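Local coordinates for protein transcriptional regulator, LRP/AsnC family (Neisseria meningitidis, PDB 2P5V) that probably binds specific DNA sequences to regulate transcription, as an Lrp/AsnC-family regulator that assembles from eight subunits and binds calcium, at residues Thr117-Phe122 against Ser141-Lys146; Arg93-Val98 against Leu127-Ser132; Leu25-Leu30 against Ser39-Arg44. All blocks are in the same frame, centred on the assembly; numbering follows the deposited sequence.

Contact 1: Thr117-Phe122 against Ser141-Lys146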
loop_
_atom_site.group_PDB
_atom_site.type_symbol
_atom_site.label_atom_id
_atom_site.label_comp_id
_atom_site.label_asym_id
_atom_site.label_seq_id
_atom_site.Cartn_x
_atom_site.Cartn_y
_atom_site.Cartn_z
ATOM N N THR G 117 -18.188 12.119 -20.316
ATOM C CA THR G 117 -17.742 12.503 -21.655
ATOM C C THR G 117 -16.227 12.605 -21.701
ATOM O O THR G 117 -15.595 12.154 -22.655
ATOM C CB THR G 117 -18.325 13.849 -22.108
ATOM O OG1 THR G 117 -17.938 14.860 -21.178
ATOM C CG2 THR G 117 -19.848 13.788 -22.200
ATOM N N ASP G 118 -15.652 13.198 -20.660
ATOM C CA ASP G 118 -14.215 13.418 -20.591
ATOM C C ASP G 118 -13.789 13.736 -19.152
ATOM O O ASP G 118 -14.612 13.706 -18.229
ATOM C CB ASP G 118 -13.815 14.533 -21.565
ATOM C CG ASP G 118 -14.623 15.809 -21.361
ATOM O OD1 ASP G 118 -14.923 16.166 -20.204
ATOM O OD2 ASP G 118 -14.961 16.450 -22.370
HETATM N N MSE G 119 -12.501 14.016 -18.972
HETATM C CA MSE G 119 -11.923 14.246 -17.643
HETATM C C MSE G 119 -12.470 15.491 -16.942
HETATM O O MSE G 119 -12.554 15.515 -15.717
HETATM C CB MSE G 119 -10.392 14.339 -17.736
HETATM C CG MSE G 119 -9.681 14.330 -16.392
HETATM SE SE MSE G 119 -10.136 12.751 -15.324
HETATM C CE MSE G 119 -9.399 11.357 -16.500
ATOM N N ASN G 120 -12.807 16.529 -17.706
ATOM C CA ASN G 120 -13.414 17.738 -17.137
ATOM C C ASN G 120 -14.728 17.462 -16.437
ATOM O O ASN G 120 -14.985 17.987 -15.353
ATOM C CB ASN G 120 -13.705 18.773 -18.224
ATOM C CG ASN G 120 -12.550 19.672 -18.487
ATOM O OD1 ASN G 120 -11.622 19.747 -17.688
ATOM N ND2 ASN G 120 -12.595 20.388 -19.608
ATOM N N ALA G 121 -15.587 16.694 -17.101
ATOM C CA ALA G 121 -16.856 16.292 -16.514
ATOM C C ALA G 121 -16.606 15.358 -15.329
ATOM O O ALA G 121 -17.290 15.444 -14.307
ATOM C CB ALA G 121 -17.740 15.639 -17.552
ATOM N N PHE G 122 -15.610 14.486 -15.444
ATOM C CA PHE G 122 -15.271 13.604 -14.324
ATOM C C PHE G 122 -14.868 14.451 -13.115
ATOM O O PHE G 122 -15.335 14.247 -11.992
ATOM C CB PHE G 122 -14.153 12.626 -14.682
ATOM C CG PHE G 122 -13.776 11.737 -13.544
ATOM C CD1 PHE G 122 -14.615 10.706 -13.163
ATOM C CD2 PHE G 122 -12.625 11.968 -12.807
ATOM C CE1 PHE G 122 -14.302 9.904 -12.080
ATOM C CE2 PHE G 122 -12.313 11.173 -11.729
ATOM C CZ PHE G 122 -13.150 10.145 -11.365
ATOM N N SER G 141 -9.590 6.829 -8.278
ATOM C CA SER G 141 -10.218 6.348 -9.482
ATOM C C SER G 141 -9.226 5.840 -10.505
ATOM O O SER G 141 -8.097 6.346 -10.614
ATOM C CB SER G 141 -11.042 7.464 -10.115
ATOM O OG SER G 141 -12.027 7.919 -9.209
ATOM N N SER G 142 -9.679 4.829 -11.241
ATOM C CA SER G 142 -8.985 4.299 -12.405
ATOM C C SER G 142 -9.935 4.370 -13.580
ATOM O O SER G 142 -11.150 4.493 -13.407
ATOM C CB SER G 142 -8.575 2.860 -12.173
ATOM O OG SER G 142 -7.681 2.763 -11.081
ATOM N N PHE G 143 -9.375 4.278 -14.779
ATOM C CA PHE G 143 -10.142 4.486 -15.981
ATOM C C PHE G 143 -9.819 3.407 -16.996
ATOM O O PHE G 143 -8.706 2.889 -17.042
ATOM C CB PHE G 143 -9.845 5.879 -16.562
ATOM C CG PHE G 143 -10.036 7.000 -15.576
ATOM C CD1 PHE G 143 -11.280 7.607 -15.413
ATOM C CD2 PHE G 143 -8.975 7.437 -14.794
ATOM C CE1 PHE G 143 -11.463 8.630 -14.488
ATOM C CE2 PHE G 143 -9.149 8.444 -13.857
ATOM C CZ PHE G 143 -10.396 9.055 -13.712
ATOM N N VAL G 144 -10.797 3.090 -17.825
ATOM C CA VAL G 144 -10.638 2.022 -18.795
ATOM C C VAL G 144 -9.740 2.459 -19.949
ATOM O O VAL G 144 -10.032 3.443 -20.643
ATOM C CB VAL G 144 -11.982 1.567 -19.347
ATOM C CG1 VAL G 144 -11.775 0.386 -20.341
ATOM C CG2 VAL G 144 -12.890 1.191 -18.202
ATOM N N LEU G 145 -8.636 1.734 -20.120
ATOM C CA LEU G 145 -7.787 1.862 -21.296
ATOM C C LEU G 145 -8.354 1.033 -22.438
ATOM O O LEU G 145 -8.200 1.373 -23.607
ATOM C CB LEU G 145 -6.368 1.371 -21.007
ATOM C CG LEU G 145 -5.572 2.128 -19.944
ATOM C CD1 LEU G 145 -4.308 1.368 -19.623
ATOM C CD2 LEU G 145 -5.252 3.538 -20.414
ATOM N N LYS G 146 -8.973 -0.089 -22.105
ATOM C CA LYS G 146 -9.441 -0.995 -23.130
ATOM C C LYS G 146 -10.416 -1.977 -22.530
ATOM O O LYS G 146 -10.168 -2.516 -21.455
ATOM C CB LYS G 146 -8.252 -1.727 -23.767
ATOM C CG LYS G 146 -8.633 -2.611 -24.931
ATOM C CD LYS G 146 -7.403 -3.131 -25.667
ATOM C CE LYS G 146 -7.805 -4.070 -26.807
ATOM N NZ LYS G 146 -6.659 -4.381 -27.711
#
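The ring of Phe143 drives its edge into the face of Phe122. Their planes stand at 83° and their centroids are 4.9 Å apart, a T-shaped pair in which CE1 of Phe143 sits over the centre of the Phe122 ring. The two side chains approach from opposite directions, Phe122 reaching out from the helix and Phe143 from the strand. CZ of Phe143 makes the nearest ring contact, 3.5 Å from Phe122 CE2. Phe122 reaches this place because its CG is anti to the backbone N (chi1 179°).

Met119, a selenomethionine one turn earlier, comes across Phe143 at about a right angle. Its chain bends at both chi2 and chi3, which swings the methyl CE over a face of the Phe143 ring, 3.9 Å from the centroid: a CH-pi contact. The selenium lies farther out and oblique, 4.8 Å from the same centroid, completing a Met-aromatic contact. Ser141 OG closes the other end, in the plane of the Phe122 ring and 3.3 Å from its CZ.

Behind this apolar cluster the helix start is fixed by Asp118, the N-cap, whose OD1 accepts from Ala121 N nearly in line with its C-O bond, at 3.2 Å. Leu70 of strand 70-78 packs on both phenylalanines, while Met119 and Leu145 of a neighbouring subunit carry the apolar packing across an interface. Helix 119-130 is thus seated on strand 136-150, the helix-on-antiparallel-sheet packing of the ferredoxin-like alpha-beta sandwich of the Lrp/AsnC ligand-binding domain.

Contact 2: Arg93-Val98 against Leu127-Ser132; sequences RKWPEV and LDTLLS
Trp95 meets Thr129 through the methyl branch alone, and this is the closest approach of the contact although it lies at the partly exposed rim. CG2 of Thr129 stands 3.1 Å above the indole plane, displaced toward the rim of the ring. Its nearest ring atom is Trp95 NE1, at 3.3 Å. The methyl gets there because CG2, rather than OG1, is the branch anti to the backbone N of Thr129. On the buried side Leu130 comes to the six-membered ring of the indole at about a right angle and packs at normal distance, its CD1 3.8 Å from Trp95 CZ3.

The tryptophan sits just after helix 84-94 and opens a type I turn, closed by Val98 N to Trp95 O at 3.1 Å, that leads into strand 98-104. Here the ends of the two helices of the Lrp/AsnC ligand-binding domain, 84-94 and 119-130, come together over its antiparallel sheet. Phe125 adds an edge-to-face partner for the indole, and the buried Leu130 also packs on Phe88, Val136 and Ala139.

On the Thr129 side burial falls away. Trp95 and Thr129 remain partly exposed, and beyond this rim Asp128 and Ser132 face solvent.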
loop_
_atom_site.group_PDB
_atom_site.type_symbol
_atom_site.label_atom_id
_atom_site.label_comp_id
_atom_site.label_asym_id
_atom_site.label_seq_id
_atom_site.Cartn_x
_atom_site.Cartn_y
_atom_site.Cartn_z
ATOM N N ARG G 93 -27.689 6.240 -5.682
ATOM C CA ARG G 93 -28.856 5.783 -6.427
ATOM C C ARG G 93 -29.479 6.901 -7.283
ATOM O O ARG G 93 -30.096 6.625 -8.310
ATOM C CB ARG G 93 -29.881 5.127 -5.485
ATOM C CG ARG G 93 -29.497 3.685 -5.129
ATOM C CD ARG G 93 -30.556 2.969 -4.313
ATOM N NE ARG G 93 -30.455 3.293 -2.890
ATOM C CZ ARG G 93 -29.991 2.481 -1.935
ATOM N NH1 ARG G 93 -29.553 1.249 -2.202
ATOM N NH2 ARG G 93 -29.962 2.918 -0.680
ATOM N N LYS G 94 -29.265 8.153 -6.880
ATOM C CA LYS G 94 -29.720 9.322 -7.640
ATOM C C LYS G 94 -28.721 9.841 -8.691
ATOM O O LYS G 94 -29.094 10.670 -9.517
ATOM C CB LYS G 94 -30.063 10.457 -6.676
ATOM C CG LYS G 94 -31.166 10.114 -5.695
ATOM C CD LYS G 94 -31.402 11.243 -4.692
ATOM C CE LYS G 94 -32.506 10.881 -3.699
ATOM N NZ LYS G 94 -32.602 11.850 -2.572
ATOM N N TRP G 95 -27.469 9.379 -8.667
ATOM C CA TRP G 95 -26.446 9.892 -9.598
ATOM C C TRP G 95 -26.473 9.128 -10.911
ATOM O O TRP G 95 -26.003 7.996 -10.967
ATOM C CB TRP G 95 -25.047 9.803 -8.981
ATOM C CG TRP G 95 -24.858 10.659 -7.779
ATOM C CD1 TRP G 95 -25.534 11.803 -7.478
ATOM C CD2 TRP G 95 -23.913 10.463 -6.722
ATOM N NE1 TRP G 95 -25.084 12.322 -6.294
ATOM C CE2 TRP G 95 -24.088 11.520 -5.805
ATOM C CE3 TRP G 95 -22.944 9.486 -6.449
ATOM C CZ2 TRP G 95 -23.327 11.640 -4.644
ATOM C CZ3 TRP G 95 -22.196 9.599 -5.290
ATOM C CH2 TRP G 95 -22.391 10.674 -4.403
ATOM N N PRO G 96 -27.004 9.738 -11.985
ATOM C CA PRO G 96 -27.161 8.925 -13.202
ATOM C C PRO G 96 -25.854 8.478 -13.863
ATOM O O PRO G 96 -25.843 7.484 -14.596
ATOM C CB PRO G 96 -27.957 9.841 -14.148
ATOM C CG PRO G 96 -28.442 10.973 -13.302
ATOM C CD PRO G 96 -27.474 11.119 -12.192
ATOM N N GLU G 97 -24.766 9.206 -13.613
ATOM C CA GLU G 97 -23.452 8.832 -14.141
ATOM C C GLU G 97 -22.885 7.571 -13.487
ATOM O O GLU G 97 -22.079 6.892 -14.099
ATOM C CB GLU G 97 -22.442 9.984 -14.046
ATOM C CG GLU G 97 -22.405 10.712 -12.711
ATOM C CD GLU G 97 -23.421 11.830 -12.618
ATOM O OE1 GLU G 97 -23.196 12.892 -13.226
ATOM O OE2 GLU G 97 -24.437 11.642 -11.927
ATOM N N VAL G 98 -23.314 7.251 -12.263
ATOM C CA VAL G 98 -22.919 5.996 -11.604
ATOM C C VAL G 98 -23.925 4.896 -11.977
ATOM O O VAL G 98 -25.082 4.958 -11.594
ATOM C CB VAL G 98 -22.823 6.158 -10.061
ATOM C CG1 VAL G 98 -22.403 4.857 -9.372
ATOM C CG2 VAL G 98 -21.870 7.272 -9.711
ATOM N N LEU G 127 -15.168 16.453 -7.696
ATOM C CA LEU G 127 -14.906 17.592 -6.804
ATOM C C LEU G 127 -16.176 18.202 -6.208
ATOM O O LEU G 127 -16.195 18.542 -5.024
ATOM C CB LEU G 127 -14.107 18.690 -7.525
ATOM C CG LEU G 127 -12.659 18.376 -7.946
ATOM C CD1 LEU G 127 -11.896 19.676 -8.242
ATOM C CD2 LEU G 127 -11.910 17.559 -6.900
ATOM N N ASP G 128 -17.224 18.343 -7.024
ATOM C CA ASP G 128 -18.447 19.031 -6.594
ATOM C C ASP G 128 -19.510 18.089 -6.016
ATOM O O ASP G 128 -20.295 18.511 -5.178
ATOM C CB ASP G 128 -19.060 19.842 -7.743
ATOM C CG ASP G 128 -18.035 20.669 -8.492
ATOM O OD1 ASP G 128 -16.949 20.934 -7.933
ATOM O OD2 ASP G 128 -18.315 21.046 -9.648
ATOM N N THR G 129 -19.549 16.828 -6.453
ATOM C CA THR G 129 -20.604 15.913 -6.000
ATOM C C THR G 129 -20.091 14.850 -5.041
ATOM O O THR G 129 -20.526 14.777 -3.903
ATOM C CB THR G 129 -21.328 15.238 -7.192
ATOM O OG1 THR G 129 -21.938 16.248 -7.992
ATOM C CG2 THR G 129 -22.416 14.287 -6.713
ATOM N N LEU G 130 -19.163 14.027 -5.504
ATOM C CA LEU G 130 -18.710 12.891 -4.718
ATOM C C LEU G 130 -18.025 13.304 -3.412
ATOM O O LEU G 130 -18.452 12.901 -2.335
ATOM C CB LEU G 130 -17.756 12.044 -5.544
ATOM C CG LEU G 130 -17.310 10.723 -4.921
ATOM C CD1 LEU G 130 -18.515 9.888 -4.499
ATOM C CD2 LEU G 130 -16.454 9.992 -5.921
ATOM N N LEU G 131 -16.973 14.114 -3.522
ATOM C CA LEU G 131 -16.092 14.387 -2.389
ATOM C C LEU G 131 -16.746 15.313 -1.385
ATOM O O LEU G 131 -16.409 15.274 -0.207
ATOM C CB LEU G 131 -14.761 14.973 -2.863
ATOM C CG LEU G 131 -13.901 13.993 -3.667
ATOM C CD1 LEU G 131 -12.657 14.662 -4.223
ATOM C CD2 LEU G 131 -13.516 12.794 -2.816
ATOM N N SER G 132 -17.686 16.124 -1.867
ATOM C CA SER G 132 -18.446 17.054 -1.042
ATOM C C SER G 132 -19.480 16.350 -0.154
ATOM O O SER G 132 -19.983 16.944 0.806
ATOM C CB SER G 132 -19.163 18.063 -1.939
ATOM O OG SER G 132 -20.052 17.398 -2.821
#

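Contact 3: Leu25-Leu30 against Ser39-Arg44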
loop_
_atom_site.group_PDB
_atom_site.type_symbol
_atom_site.label_atom_id
_atom_site.label_comp_id
_atom_site.label_asym_id
_atom_site.label_seq_id
_atom_site.Cartn_x
_atom_site.Cartn_y
_atom_site.Cartn_z
ATOM N N LEU G 25 -37.159 -10.245 -28.622
ATOM C CA LEU G 25 -37.823 -11.253 -29.455
ATOM C C LEU G 25 -39.293 -11.384 -29.065
ATOM O O LEU G 25 -39.616 -11.464 -27.886
ATOM C CB LEU G 25 -37.151 -12.620 -29.300
ATOM C CG LEU G 25 -35.727 -12.783 -29.834
ATOM C CD1 LEU G 25 -35.182 -14.145 -29.426
ATOM C CD2 LEU G 25 -35.676 -12.607 -31.349
ATOM N N THR G 26 -40.187 -11.430 -30.046
ATOM C CA THR G 26 -41.594 -11.719 -29.756
ATOM C C THR G 26 -41.700 -13.141 -29.210
ATOM O O THR G 26 -40.707 -13.872 -29.181
ATOM C CB THR G 26 -42.493 -11.578 -31.005
ATOM O OG1 THR G 26 -41.945 -12.347 -32.080
ATOM C CG2 THR G 26 -42.601 -10.124 -31.431
ATOM N N ASN G 27 -42.896 -13.532 -28.775
ATOM C CA ASN G 27 -43.120 -14.896 -28.307
ATOM C C ASN G 27 -42.930 -15.891 -29.449
ATOM O O ASN G 27 -42.289 -16.927 -29.267
ATOM C CB ASN G 27 -44.516 -15.053 -27.688
ATOM C CG ASN G 27 -44.664 -16.349 -26.891
ATOM O OD1 ASN G 27 -43.853 -16.643 -26.006
ATOM N ND2 ASN G 27 -45.702 -17.127 -27.202
ATOM N N VAL G 28 -43.477 -15.568 -30.622
ATOM C CA VAL G 28 -43.346 -16.430 -31.804
ATOM C C VAL G 28 -41.888 -16.635 -32.213
ATOM O O VAL G 28 -41.502 -17.735 -32.607
ATOM C CB VAL G 28 -44.140 -15.886 -33.019
ATOM C CG1 VAL G 28 -45.638 -16.008 -32.777
ATOM C CG2 VAL G 28 -43.748 -14.444 -33.331
ATOM N N GLU G 29 -41.083 -15.581 -32.111
ATOM C CA GLU G 29 -39.652 -15.670 -32.396
ATOM C C GLU G 29 -38.955 -16.538 -31.358
ATOM O O GLU G 29 -38.272 -17.504 -31.704
ATOM C CB GLU G 29 -39.032 -14.273 -32.427
ATOM C CG GLU G 29 -39.443 -13.460 -33.655
ATOM C CD GLU G 29 -39.108 -11.978 -33.537
ATOM O OE1 GLU G 29 -38.254 -11.613 -32.703
ATOM O OE2 GLU G 29 -39.703 -11.176 -34.286
ATOM N N LEU G 30 -39.154 -16.190 -30.088
ATOM C CA LEU G 30 -38.582 -16.923 -28.950
ATOM C C LEU G 30 -38.920 -18.412 -28.994
ATOM O O LEU G 30 -38.038 -19.259 -28.822
ATOM C CB LEU G 30 -39.078 -16.309 -27.629
ATOM C CG LEU G 30 -38.716 -17.011 -26.314
ATOM C CD1 LEU G 30 -37.214 -17.054 -26.123
ATOM C CD2 LEU G 30 -39.391 -16.318 -25.136
ATOM N N SER G 39 -47.839 -20.997 -26.965
ATOM C CA SER G 39 -48.607 -21.085 -25.717
ATOM C C SER G 39 -47.787 -21.625 -24.537
ATOM O O SER G 39 -47.708 -20.961 -23.502
ATOM C CB SER G 39 -49.888 -21.913 -25.908
ATOM O OG SER G 39 -50.427 -22.320 -24.660
ATOM N N PRO G 40 -47.200 -22.831 -24.673
ATOM C CA PRO G 40 -46.328 -23.307 -23.590
ATOM C C PRO G 40 -45.132 -22.394 -23.359
ATOM O O PRO G 40 -44.831 -22.055 -22.216
ATOM C CB PRO G 40 -45.864 -24.690 -24.072
ATOM C CG PRO G 40 -46.164 -24.738 -25.523
ATOM C CD PRO G 40 -47.319 -23.820 -25.758
ATOM N N CYS G 41 -44.474 -21.998 -24.444
ATOM C CA CYS G 41 -43.343 -21.081 -24.381
ATOM C C CYS G 41 -43.670 -19.814 -23.590
ATOM O O CYS G 41 -42.868 -19.363 -22.770
ATOM C CB CYS G 41 -42.906 -20.692 -25.790
ATOM S SG CYS G 41 -41.546 -19.514 -25.818
ATOM N N LEU G 42 -44.841 -19.244 -23.857
ATOM C CA LEU G 42 -45.315 -18.047 -23.159
ATOM C C LEU G 42 -45.587 -18.339 -21.683
ATOM O O LEU G 42 -45.327 -17.495 -20.824
ATOM C CB LEU G 42 -46.599 -17.526 -23.818
ATOM C CG LEU G 42 -47.088 -16.126 -23.446
ATOM C CD1 LEU G 42 -46.193 -15.066 -24.081
ATOM C CD2 LEU G 42 -48.534 -15.943 -23.877
ATOM N N ARG G 43 -46.119 -19.526 -21.394
ATOM C CA ARG G 43 -46.371 -19.928 -20.012
ATOM C C ARG G 43 -45.056 -20.061 -19.250
ATOM O O ARG G 43 -44.941 -19.582 -18.119
ATOM C CB ARG G 43 -47.156 -21.246 -19.939
ATOM C CG ARG G 43 -47.398 -21.742 -18.506
ATOM C CD ARG G 43 -48.322 -22.951 -18.440
ATOM N NE ARG G 43 -47.714 -24.170 -18.986
ATOM C CZ ARG G 43 -48.077 -24.785 -20.117
ATOM N NH1 ARG G 43 -49.066 -24.317 -20.880
ATOM N NH2 ARG G 43 -47.440 -25.892 -20.491
ATOM N N ARG G 44 -44.074 -20.705 -19.880
ATOM C CA ARG G 44 -42.772 -20.931 -19.258
ATOM C C ARG G 44 -42.061 -19.613 -18.964
ATOM O O ARG G 44 -41.511 -19.434 -17.884
ATOM C CB ARG G 44 -41.884 -21.795 -20.147
ATOM C CG ARG G 44 -42.414 -23.188 -20.395
ATOM C CD ARG G 44 -41.612 -23.900 -21.470
ATOM N NE ARG G 44 -40.592 -24.766 -20.889
ATOM C CZ ARG G 44 -40.816 -25.994 -20.427
ATOM N NH1 ARG G 44 -42.029 -26.534 -20.466
ATOM N NH2 ARG G 44 -39.816 -26.694 -19.917
#
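Asn27 lays its amide against Leu42, and the two side chains cross at about a right angle. With CG anti to the backbone N (chi1 -166°), the asparagine extends from the first turn of helix 27-33 toward helix 38-50. Leu42 bends at chi2 to bring CD1 to 3.4 Å from Asn27 OD1, while its CB lies 3.5 Å from Asn27 ND2, so the leucine spans both ends of the amide.

Cys41 takes the deeper position. Its sulfur, also anti to the backbone N (chi1 178°), points between the two residues of the facing helix: SG is 3.7 Å from Asn27 OD1 and 3.8 Å from Leu30 CG. Leu30 also turns at chi2, leaving CD2 3.9 Å from that sulfur, and its buried side chain continues onto Val18 and Leu19 of helix 10-21. A capping box of two weak bonds, between Thr26 and Glu29, closes the start of helix 27-33.

These are the two helices of the helix-turn-helix, with 38-50 in the position of the recognition helix, which in this family probably enters the DNA major groove. No hydrogen bond joins the two segments, but Asn27 ND2 donates to Pro38 O. The chemistry implies a helix pair fitted by van der Waals packing, with one hydrogen bond from a side-chain amide linking their N-terminal ends.

Along the chain contact 3 comes first and closes before the others open; contacts 1 and 2 interleave, since their segments alternate. Those two lie in the Lrp/AsnC ligand-binding domain, their centres about 14 Å apart, and share helix 119-130: contact 1 uses its beginning, against strand 136-150, and contact 2 its end, beside the close of helix 84-94. One helix is therefore held at both ends over the same antiparallel sheet, and both sites also touch the second subunit. Contact 3, within the winged helix-turn-helix region, is about 41 Å from contact 2 and about 42 Å from contact 1, centre to centre. Within one chain the probable DNA-binding part and the ligand-binding domain therefore have separate packing.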